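Local structure of tumor necrosis factor ligand superfamily member 9 (Mus musculus, 6MKB) at residues B[65-70]-B[114-119]; B[72-77]-B[147-152]. The protein is a cytokine of the tumour necrosis factor family that binds the receptor TNFRSF9 and induces proliferation of activated T cells. One frame throughout, in Å; residues are numbered along the deposited sequence.

Interaction 1: B[65-70]-B[114-119]; sequences ELKLSP and LVDRSW. With NA (sodium ion), chain O.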
ATOM      1  N   GLU B  65       0.330  -6.180  -2.678  1.00 44.39           N
ATOM      2  CA  GLU B  65      -1.070  -5.843  -2.860  1.00 45.31           C
ATOM      3  C   GLU B  65      -1.867  -7.120  -3.096  1.00 48.99           C
ATOM      4  O   GLU B  65      -1.683  -7.771  -4.115  1.00 48.45           O
ATOM      5  CB  GLU B  65      -1.267  -4.845  -3.990  1.00 47.42           C
ATOM      6  CG  GLU B  65      -2.718  -4.400  -4.074  1.00 56.83           C
ATOM      7  CD  GLU B  65      -2.971  -3.205  -4.961  1.00 69.03           C
ATOM      8  OE1 GLU B  65      -4.158  -2.830  -5.092  1.00 66.14           O
ATOM      9  OE2 GLU B  65      -2.000  -2.650  -5.525  1.00 68.66           O
ATOM     10  N   LEU B  66      -2.675  -7.509  -2.106  1.00 45.30           N
ATOM     11  CA  LEU B  66      -3.513  -8.686  -2.143  1.00 44.94           C
ATOM     12  C   LEU B  66      -4.861  -8.343  -2.722  1.00 49.71           C
ATOM     13  O   LEU B  66      -5.528  -7.421  -2.240  1.00 48.71           O
ATOM     14  CB  LEU B  66      -3.692  -9.287  -0.741  1.00 44.45           C
ATOM     15  CG  LEU B  66      -4.595 -10.540  -0.612  1.00 48.27           C
ATOM     16  CD1 LEU B  66      -4.038 -11.725  -1.420  1.00 48.33           C
ATOM     17  CD2 LEU B  66      -4.738 -10.959   0.850  1.00 47.99           C
ATOM     18  N   LYS B  67      -5.256  -9.087  -3.762  1.00 47.28           N
ATOM     19  CA  LYS B  67      -6.569  -8.946  -4.375  1.00 47.18           C
ATOM     20  C   LYS B  67      -7.247 -10.308  -4.291  1.00 48.78           C
ATOM     21  O   LYS B  67      -6.873 -11.222  -5.020  1.00 49.31           O
ATOM     22  CB  LYS B  67      -6.498  -8.375  -5.796  1.00 48.51           C
ATOM     23  CG  LYS B  67      -6.002  -6.933  -5.828  1.00 50.41           C
ATOM     24  CD  LYS B  67      -6.302  -6.307  -7.171  1.00 61.14           C
ATOM     25  CE  LYS B  67      -5.685  -4.943  -7.313  1.00 67.27           C
ATOM     26  NZ  LYS B  67      -5.816  -4.433  -8.698  1.00 79.30           N
ATOM     27  N   LEU B  68      -8.135 -10.469  -3.297  1.00 43.37           N
ATOM     28  CA  LEU B  68      -8.888 -11.699  -3.061  1.00 44.02           C
ATOM     29  C   LEU B  68     -10.192 -11.625  -3.757  1.00 47.55           C
ATOM     30  O   LEU B  68     -11.016 -10.779  -3.398  1.00 48.58           O
ATOM     31  CB  LEU B  68      -9.165 -11.910  -1.559  1.00 44.41           C
ATOM     32  CG  LEU B  68      -8.186 -12.594  -0.674  1.00 47.95           C
ATOM     33  CD1 LEU B  68      -8.844 -12.815   0.666  1.00 48.56           C
ATOM     34  CD2 LEU B  68      -7.731 -13.919  -1.256  1.00 48.92           C
ATOM     35  N   SER B  69     -10.419 -12.517  -4.702  1.00 45.03           N
ATOM     36  CA  SER B  69     -11.668 -12.563  -5.456  1.00 45.77           C
ATOM     37  C   SER B  69     -12.581 -13.654  -4.917  1.00 52.84           C
ATOM     38  O   SER B  69     -12.142 -14.807  -4.822  1.00 53.21           O
ATOM     39  CB  SER B  69     -11.387 -12.791  -6.933  1.00 47.17           C
ATOM     40  OG  SER B  69     -10.689 -11.688  -7.486  1.00 56.82           O
ATOM     41  N   PRO B  70     -13.862 -13.327  -4.593  1.00 51.01           N
ATOM     42  CA  PRO B  70     -14.793 -14.378  -4.130  1.00 50.67           C
ATOM     43  C   PRO B  70     -15.195 -15.277  -5.275  1.00 53.72           C
ATOM     44  O   PRO B  70     -15.324 -14.795  -6.403  1.00 54.82           O
ATOM     45  CB  PRO B  70     -15.990 -13.588  -3.585  1.00 52.71           C
ATOM     46  CG  PRO B  70     -15.964 -12.290  -4.309  1.00 56.72           C
ATOM     47  CD  PRO B  70     -14.527 -12.000  -4.659  1.00 52.31           C
ATOM     48  N   LEU B 114     -14.890  -8.446  -3.599  1.00 53.04           N
ATOM     49  CA  LEU B 114     -13.439  -8.427  -3.794  1.00 51.42           C
ATOM     50  C   LEU B 114     -12.790  -7.714  -2.628  1.00 55.03           C
ATOM     51  O   LEU B 114     -13.296  -6.688  -2.162  1.00 56.21           O
ATOM     52  CB  LEU B 114     -13.057  -7.737  -5.147  1.00 51.28           C
ATOM     53  CG  LEU B 114     -11.560  -7.331  -5.374  1.00 54.02           C
ATOM     54  CD1 LEU B 114     -10.672  -8.536  -5.731  1.00 51.62           C
ATOM     55  CD2 LEU B 114     -11.440  -6.200  -6.415  1.00 54.49           C
ATOM     56  N   VAL B 115     -11.696  -8.283  -2.133  1.00 49.87           N
ATOM     57  CA  VAL B 115     -10.937  -7.689  -1.038  1.00 48.45           C
ATOM     58  C   VAL B 115      -9.632  -7.194  -1.658  1.00 52.10           C
ATOM     59  O   VAL B 115      -8.889  -7.985  -2.231  1.00 50.87           O
ATOM     60  CB  VAL B 115     -10.719  -8.672   0.156  1.00 50.96           C
ATOM     61  CG1 VAL B 115      -9.786  -8.063   1.184  1.00 50.48           C
ATOM     62  CG2 VAL B 115     -12.037  -9.078   0.816  1.00 50.39           C
ATOM     63  N   ASP B 116      -9.391  -5.888  -1.598  1.00 50.30           N
ATOM     64  CA  ASP B 116      -8.195  -5.303  -2.186  1.00 50.59           C
ATOM     65  C   ASP B 116      -7.435  -4.543  -1.113  1.00 56.65           C
ATOM     66  O   ASP B 116      -7.798  -3.427  -0.786  1.00 58.78           O
ATOM     67  CB  ASP B 116      -8.550  -4.419  -3.408  1.00 52.56           C
ATOM     68  CG  ASP B 116      -7.396  -3.668  -4.067  1.00 69.11           C
ATOM     69  OD1 ASP B 116      -6.232  -3.900  -3.681  1.00 74.73           O
ATOM     70  OD2 ASP B 116      -7.658  -2.841  -4.964  1.00 71.45           O
ATOM     71  N   ARG B 117      -6.364  -5.149  -0.584  1.00 54.11           N
ATOM     72  CA  ARG B 117      -5.514  -4.578   0.471  1.00 53.33           C
ATOM     73  C   ARG B 117      -4.070  -4.417  -0.005  1.00 56.47           C
ATOM     74  O   ARG B 117      -3.545  -5.292  -0.684  1.00 56.86           O
ATOM     75  CB  ARG B 117      -5.532  -5.456   1.734  1.00 50.75           C
ATOM     76  CG  ARG B 117      -6.886  -5.630   2.339  1.00 61.11           C
ATOM     77  CD  ARG B 117      -7.275  -4.557   3.343  1.00 59.42           C
ATOM     78  NE  ARG B 117      -8.180  -5.126   4.351  1.00 64.67           N
ATOM     79  CZ  ARG B 117      -9.511  -5.144   4.250  1.00 80.32           C
ATOM     80  NH1 ARG B 117     -10.115  -4.581   3.206  1.00 63.74           N
ATOM     81  NH2 ARG B 117     -10.246  -5.695   5.207  1.00 69.97           N
ATOM     82  N   SER B 118      -3.436  -3.312   0.377  1.00 51.66           N
ATOM     83  CA  SER B 118      -2.045  -3.007   0.074  1.00 50.44           C
ATOM     84  C   SER B 118      -1.231  -2.948   1.365  1.00 54.37           C
ATOM     85  O   SER B 118      -1.787  -2.711   2.436  1.00 56.80           O
ATOM     86  CB  SER B 118      -1.925  -1.694  -0.686  1.00 53.39           C
ATOM     87  OG  SER B 118      -2.636  -1.753  -1.907  1.00 62.71           O
ATOM     88  N   TRP B 119       0.080  -3.167   1.252  1.00 47.27           N
ATOM     89  CA  TRP B 119       1.056  -3.156   2.329  1.00 45.29           C
ATOM     90  C   TRP B 119       2.378  -2.616   1.801  1.00 48.75           C
ATOM     91  O   TRP B 119       2.723  -2.851   0.638  1.00 47.41           O
ATOM     92  CB  TRP B 119       1.229  -4.591   2.865  1.00 42.68           C
ATOM     93  CG  TRP B 119       2.338  -4.815   3.863  1.00 42.99           C
ATOM     94  CD1 TRP B 119       2.208  -4.918   5.214  1.00 45.90           C
ATOM     95  CD2 TRP B 119       3.721  -5.098   3.571  1.00 42.69           C
ATOM     96  NE1 TRP B 119       3.422  -5.236   5.785  1.00 44.83           N
ATOM     97  CE2 TRP B 119       4.362  -5.362   4.802  1.00 45.51           C
ATOM     98  CE3 TRP B 119       4.478  -5.179   2.378  1.00 43.11           C
ATOM     99  CZ2 TRP B 119       5.719  -5.660   4.885  1.00 45.08           C
ATOM    100  CZ3 TRP B 119       5.828  -5.483   2.459  1.00 43.81           C
ATOM    101  CH2 TRP B 119       6.437  -5.712   3.696  1.00 45.21           C
TER
HETATM  102 NA    NA O 408      -8.006 -11.863  -7.464  1.00 92.59          NA

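Interaction 2: B[72-77]-B[147-152]; sequences FTNTGH and RDWELS. With SO4 (sulfate ion), chain N.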
ATOM      1  N   PHE B  72     -17.762 -18.581  -6.996  1.00 49.59           N
ATOM      2  CA  PHE B  72     -19.170 -18.966  -7.110  1.00 49.43           C
ATOM      3  C   PHE B  72     -19.716 -19.533  -5.788  1.00 58.97           C
ATOM      4  O   PHE B  72     -20.846 -19.194  -5.416  1.00 61.85           O
ATOM      5  CB  PHE B  72     -19.356 -20.003  -8.237  1.00 50.67           C
ATOM      6  CG  PHE B  72     -20.796 -20.384  -8.472  1.00 52.79           C
ATOM      7  CD1 PHE B  72     -21.618 -19.606  -9.288  1.00 55.12           C
ATOM      8  CD2 PHE B  72     -21.345 -21.508  -7.864  1.00 53.41           C
ATOM      9  CE1 PHE B  72     -22.957 -19.943  -9.486  1.00 54.49           C
ATOM     10  CE2 PHE B  72     -22.689 -21.817  -8.032  1.00 55.94           C
ATOM     11  CZ  PHE B  72     -23.483 -21.035  -8.847  1.00 53.72           C
ATOM     12  N   THR B  73     -18.938 -20.403  -5.094  1.00 55.30           N
ATOM     13  CA  THR B  73     -19.360 -21.072  -3.853  1.00 55.28           C
ATOM     14  C   THR B  73     -19.381 -20.135  -2.642  1.00 59.41           C
ATOM     15  O   THR B  73     -19.889 -20.537  -1.581  1.00 60.06           O
ATOM     16  CB  THR B  73     -18.450 -22.275  -3.562  1.00 61.18           C
ATOM     17  OG1 THR B  73     -17.087 -21.844  -3.520  1.00 60.51           O
ATOM     18  CG2 THR B  73     -18.630 -23.410  -4.566  1.00 58.24           C
ATOM     19  N   ASN B  74     -18.806 -18.911  -2.777  1.00 54.73           N
ATOM     20  CA  ASN B  74     -18.741 -17.940  -1.684  1.00 53.96           C
ATOM     21  C   ASN B  74     -20.102 -17.273  -1.451  1.00 59.25           C
ATOM     22  O   ASN B  74     -20.587 -16.572  -2.333  1.00 59.61           O
ATOM     23  CB  ASN B  74     -17.676 -16.877  -1.975  1.00 53.74           C
ATOM     24  CG  ASN B  74     -17.257 -16.055  -0.769  1.00 78.36           C
ATOM     25  OD1 ASN B  74     -18.021 -15.793   0.165  1.00 69.09           O
ATOM     26  ND2 ASN B  74     -16.016 -15.623  -0.759  1.00 69.25           N
ATOM     27  N   THR B  75     -20.693 -17.440  -0.259  1.00 56.48           N
ATOM     28  CA  THR B  75     -21.983 -16.803   0.056  1.00 57.45           C
ATOM     29  C   THR B  75     -21.785 -15.562   0.997  1.00 60.47           C
ATOM     30  O   THR B  75     -22.748 -14.927   1.419  1.00 61.29           O
ATOM     31  CB  THR B  75     -23.005 -17.821   0.569  1.00 65.83           C
ATOM     32  OG1 THR B  75     -22.353 -18.829   1.337  1.00 68.55           O
ATOM     33  CG2 THR B  75     -23.711 -18.490  -0.550  1.00 63.17           C
ATOM     34  N   GLY B  76     -20.529 -15.231   1.261  1.00 54.55           N
ATOM     35  CA  GLY B  76     -20.098 -14.047   1.984  1.00 53.31           C
ATOM     36  C   GLY B  76     -20.114 -13.990   3.493  1.00 56.97           C
ATOM     37  O   GLY B  76     -19.394 -13.153   4.058  1.00 54.44           O
ATOM     38  N   HIS B  77     -20.953 -14.820   4.173  1.00 54.93           N
ATOM     39  CA  HIS B  77     -21.112 -14.623   5.618  1.00 54.46           C
ATOM     40  C   HIS B  77     -20.970 -15.869   6.522  1.00 59.38           C
ATOM     41  O   HIS B  77     -21.346 -15.797   7.685  1.00 61.44           O
ATOM     42  CB  HIS B  77     -22.469 -13.975   5.852  1.00 55.36           C
ATOM     43  CG  HIS B  77     -22.666 -12.739   5.020  1.00 57.64           C
ATOM     44  ND1 HIS B  77     -22.097 -11.525   5.375  1.00 58.59           N
ATOM     45  CD2 HIS B  77     -23.363 -12.570   3.874  1.00 59.19           C
ATOM     46  CE1 HIS B  77     -22.471 -10.664   4.443  1.00 57.64           C
ATOM     47  NE2 HIS B  77     -23.245 -11.242   3.530  1.00 58.44           N
ATOM     48  N   ARG B 147     -12.040 -22.969  -1.057  1.00 56.63           N
ATOM     49  CA  ARG B 147     -12.530 -22.870  -2.437  1.00 56.72           C
ATOM     50  C   ARG B 147     -13.343 -21.587  -2.662  1.00 57.38           C
ATOM     51  O   ARG B 147     -13.628 -21.259  -3.807  1.00 57.59           O
ATOM     52  CB  ARG B 147     -13.410 -24.087  -2.806  1.00 60.57           C
ATOM     53  CG  ARG B 147     -12.731 -25.462  -2.661  1.00 77.06           C
ATOM     54  CD  ARG B 147     -12.199 -26.012  -3.961  1.00 88.76           C
ATOM     55  NE  ARG B 147     -11.910 -27.445  -3.855  1.00107.51           N
ATOM     56  CZ  ARG B 147     -12.765 -28.420  -4.151  1.00128.99           C
ATOM     57  NH1 ARG B 147     -14.009 -28.134  -4.521  1.00111.94           N
ATOM     58  NH2 ARG B 147     -12.402 -29.689  -4.022  1.00124.72           N
ATOM     59  N   ASP B 148     -13.699 -20.866  -1.584  1.00 50.75           N
ATOM     60  CA  ASP B 148     -14.530 -19.679  -1.611  1.00 49.09           C
ATOM     61  C   ASP B 148     -13.768 -18.400  -2.004  1.00 50.21           C
ATOM     62  O   ASP B 148     -14.396 -17.379  -2.248  1.00 48.78           O
ATOM     63  CB  ASP B 148     -15.265 -19.520  -0.258  1.00 51.60           C
ATOM     64  CG  ASP B 148     -16.434 -20.502  -0.079  1.00 64.51           C
ATOM     65  OD1 ASP B 148     -16.534 -21.486  -0.887  1.00 62.72           O
ATOM     66  OD2 ASP B 148     -17.260 -20.284   0.847  1.00 69.13           O
ATOM     67  N   TRP B 149     -12.441 -18.461  -2.124  1.00 47.19           N
ATOM     68  CA  TRP B 149     -11.625 -17.316  -2.538  1.00 45.99           C
ATOM     69  C   TRP B 149     -10.573 -17.763  -3.507  1.00 50.10           C
ATOM     70  O   TRP B 149     -10.146 -18.915  -3.460  1.00 50.73           O
ATOM     71  CB  TRP B 149     -10.963 -16.615  -1.342  1.00 44.07           C
ATOM     72  CG  TRP B 149     -11.922 -16.007  -0.359  1.00 45.06           C
ATOM     73  CD1 TRP B 149     -12.400 -16.581   0.775  1.00 48.81           C
ATOM     74  CD2 TRP B 149     -12.523 -14.703  -0.435  1.00 44.15           C
ATOM     75  NE1 TRP B 149     -13.223 -15.704   1.439  1.00 48.78           N
ATOM     76  CE2 TRP B 149     -13.315 -14.540   0.720  1.00 49.17           C
ATOM     77  CE3 TRP B 149     -12.422 -13.629  -1.343  1.00 44.82           C
ATOM     78  CZ2 TRP B 149     -14.021 -13.350   0.988  1.00 48.25           C
ATOM     79  CZ3 TRP B 149     -13.096 -12.443  -1.071  1.00 46.11           C
ATOM     80  CH2 TRP B 149     -13.887 -12.312   0.082  1.00 47.42           C
ATOM     81  N   GLU B 150     -10.132 -16.849  -4.379  1.00 45.80           N
ATOM     82  CA  GLU B 150      -9.120 -17.145  -5.386  1.00 45.47           C
ATOM     83  C   GLU B 150      -8.292 -15.906  -5.713  1.00 49.63           C
ATOM     84  O   GLU B 150      -8.702 -14.770  -5.428  1.00 48.31           O
ATOM     85  CB  GLU B 150      -9.787 -17.688  -6.678  1.00 47.56           C
ATOM     86  CG  GLU B 150     -10.552 -16.630  -7.466  1.00 51.47           C
ATOM     87  CD  GLU B 150     -11.253 -17.060  -8.735  1.00 62.31           C
ATOM     88  OE1 GLU B 150     -12.226 -16.377  -9.120  1.00 65.74           O
ATOM     89  OE2 GLU B 150     -10.841 -18.070  -9.347  1.00 66.48           O
ATOM     90  N   LEU B 151      -7.124 -16.148  -6.324  1.00 46.38           N
ATOM     91  CA  LEU B 151      -6.244 -15.116  -6.852  1.00 46.32           C
ATOM     92  C   LEU B 151      -6.327 -15.254  -8.338  1.00 52.59           C
ATOM     93  O   LEU B 151      -5.862 -16.261  -8.861  1.00 54.81           O
ATOM     94  CB  LEU B 151      -4.776 -15.234  -6.351  1.00 45.76           C
ATOM     95  CG  LEU B 151      -4.489 -15.272  -4.851  1.00 49.13           C
ATOM     96  CD1 LEU B 151      -2.995 -15.140  -4.615  1.00 48.93           C
ATOM     97  CD2 LEU B 151      -5.226 -14.168  -4.103  1.00 48.42           C
ATOM     98  N   SER B 152      -6.997 -14.325  -9.019  1.00 48.91           N
ATOM     99  CA  SER B 152      -7.156 -14.435 -10.459  1.00 50.39           C
ATOM    100  C   SER B 152      -6.977 -13.121 -11.208  1.00 56.31           C
ATOM    101  O   SER B 152      -7.168 -12.053 -10.657  1.00 55.99           O
ATOM    102  CB  SER B 152      -8.534 -15.001 -10.788  1.00 54.09           C
ATOM    103  OG  SER B 152      -9.584 -14.160 -10.336  1.00 58.52           O
TER
HETATM  104  S   SO4 N 404     -23.214  -9.740   0.489  1.00114.68           S
HETATM  105  O1  SO4 N 404     -21.864  -9.247   0.129  1.00111.56           O
HETATM  106  O2  SO4 N 404     -23.194 -11.204   0.723  1.00114.12           O
HETATM  107  O3  SO4 N 404     -24.170  -9.443  -0.607  1.00115.81           O
HETATM  108  O4  SO4 N 404     -23.641  -9.051   1.732  1.00117.37           O
HETATM  109  O   HOH W   1     -19.815 -19.621   1.763  1.00 59.35           O

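Interaction 1: B[65-70]-B[114-119]
L66 and L68 pair with R117 and V115 as two neighbouring antiparallel strands of the TNF-type beta sandwich, running at 170° to each other. Four backbone bonds hold them: L66 N gives to R117 O at 2.8 Å and R117 N returns to L66 O, then L68 and V115 exchange N-H and C=O in the same way, V115 N reaching L68 O at 2.9 Å. E65 with S118 and K67 with D116 are the non-hydrogen-bonded pairs, and there CA-H groups lean on carbonyls, as K67 CA does on V115 O.

K67 O points away from strand 115-125 and binds a sodium ion at 2.8 Å. S69 OG supplies a second ligand to the same ion, at 2.7 Å, and N155 O completes the protein side of the site.

L66 and L68 enter the core, L68 CB meeting V115 CB; L66 also packs on V103 and L85. On the other face E65, K67 and D116 gather. The carboxylates of E65 and D116 lie nearly coplanar, 14° apart, with E65 OE1 2.7 Å from D116 OD1, so close that one of the two acids probably carries a proton. K67 runs alongside D116, and its charge would temper theirs only from a distance: K67 NZ stays 4.5 Å from D116 OD2.

Interaction 2: B[72-77]-B[147-152]
T73 and N74, in the loop between strands 58-70 and 80-90, meet D148 and W149 where strand 149-166 of the TNF homology domain begins. N74 makes an Asx turn in this loop: its OD1 accepts the backbone N-H of G76 at 2.8 Å, in the carbonyl plane.

Two direct hydrogen bonds join the segments, and D148 accepts both. T73 OG1 donates to D148 OD1 at 2.7 Å, coming from above the carboxylate plane, with the two side chains crossing at about a right angle. T73 OG1 is also hydrogen-bonded to T71 OG1. From N74, ND2 donates to D148 O at 2.8 Å; the bond is bent, 139° at the hydrogen, and reaches the oxygen from 40° out of the carbonyl plane. The N74 amide is thus engaged at both ends, OD1 within its own loop and ND2 across the contact, which fixes which way round it lies.

A water adds an indirect link, donating to D148 OD2 at 2.8 Å and hydrogen-bonding T75 OG1, so both oxygens of this carboxylate serve the loop.

Farther along, H77 NE2 donates to O4 of a sulfate, probably from the crystallisation liquor, and more weakly to its O2; N112 N holds the same ion.

Packing centres on W149, whose indole also touches L68, P70 and L21. The N74 amide stands nearly upright on the ring, their planes 81° apart, with ND2 over one face toward the rim, 3.3 Å from W149 CE2.

How the interactions relate
Interactions 1 and 2 are joined through strand 58-70, which has 115-125 on one flank and 149-166 on the other. S69 O probably accepts from E150 N at 2.9 Å, so residues 147-152 border segment 65-70 directly. Interaction 1 is regular sheet pairing about 10 Å from the chain centre, with a leucine face in the core and a polar, charged face from which E65 and S118 reach the second subunit; R117, on the leucine side, also nears R117 of that subunit. Interaction 2, centred about 19 Å out, is smaller yet mostly buried; in place of regular strand pairing it uses side-chain hydrogen bonds and a water, and no second subunit touches it.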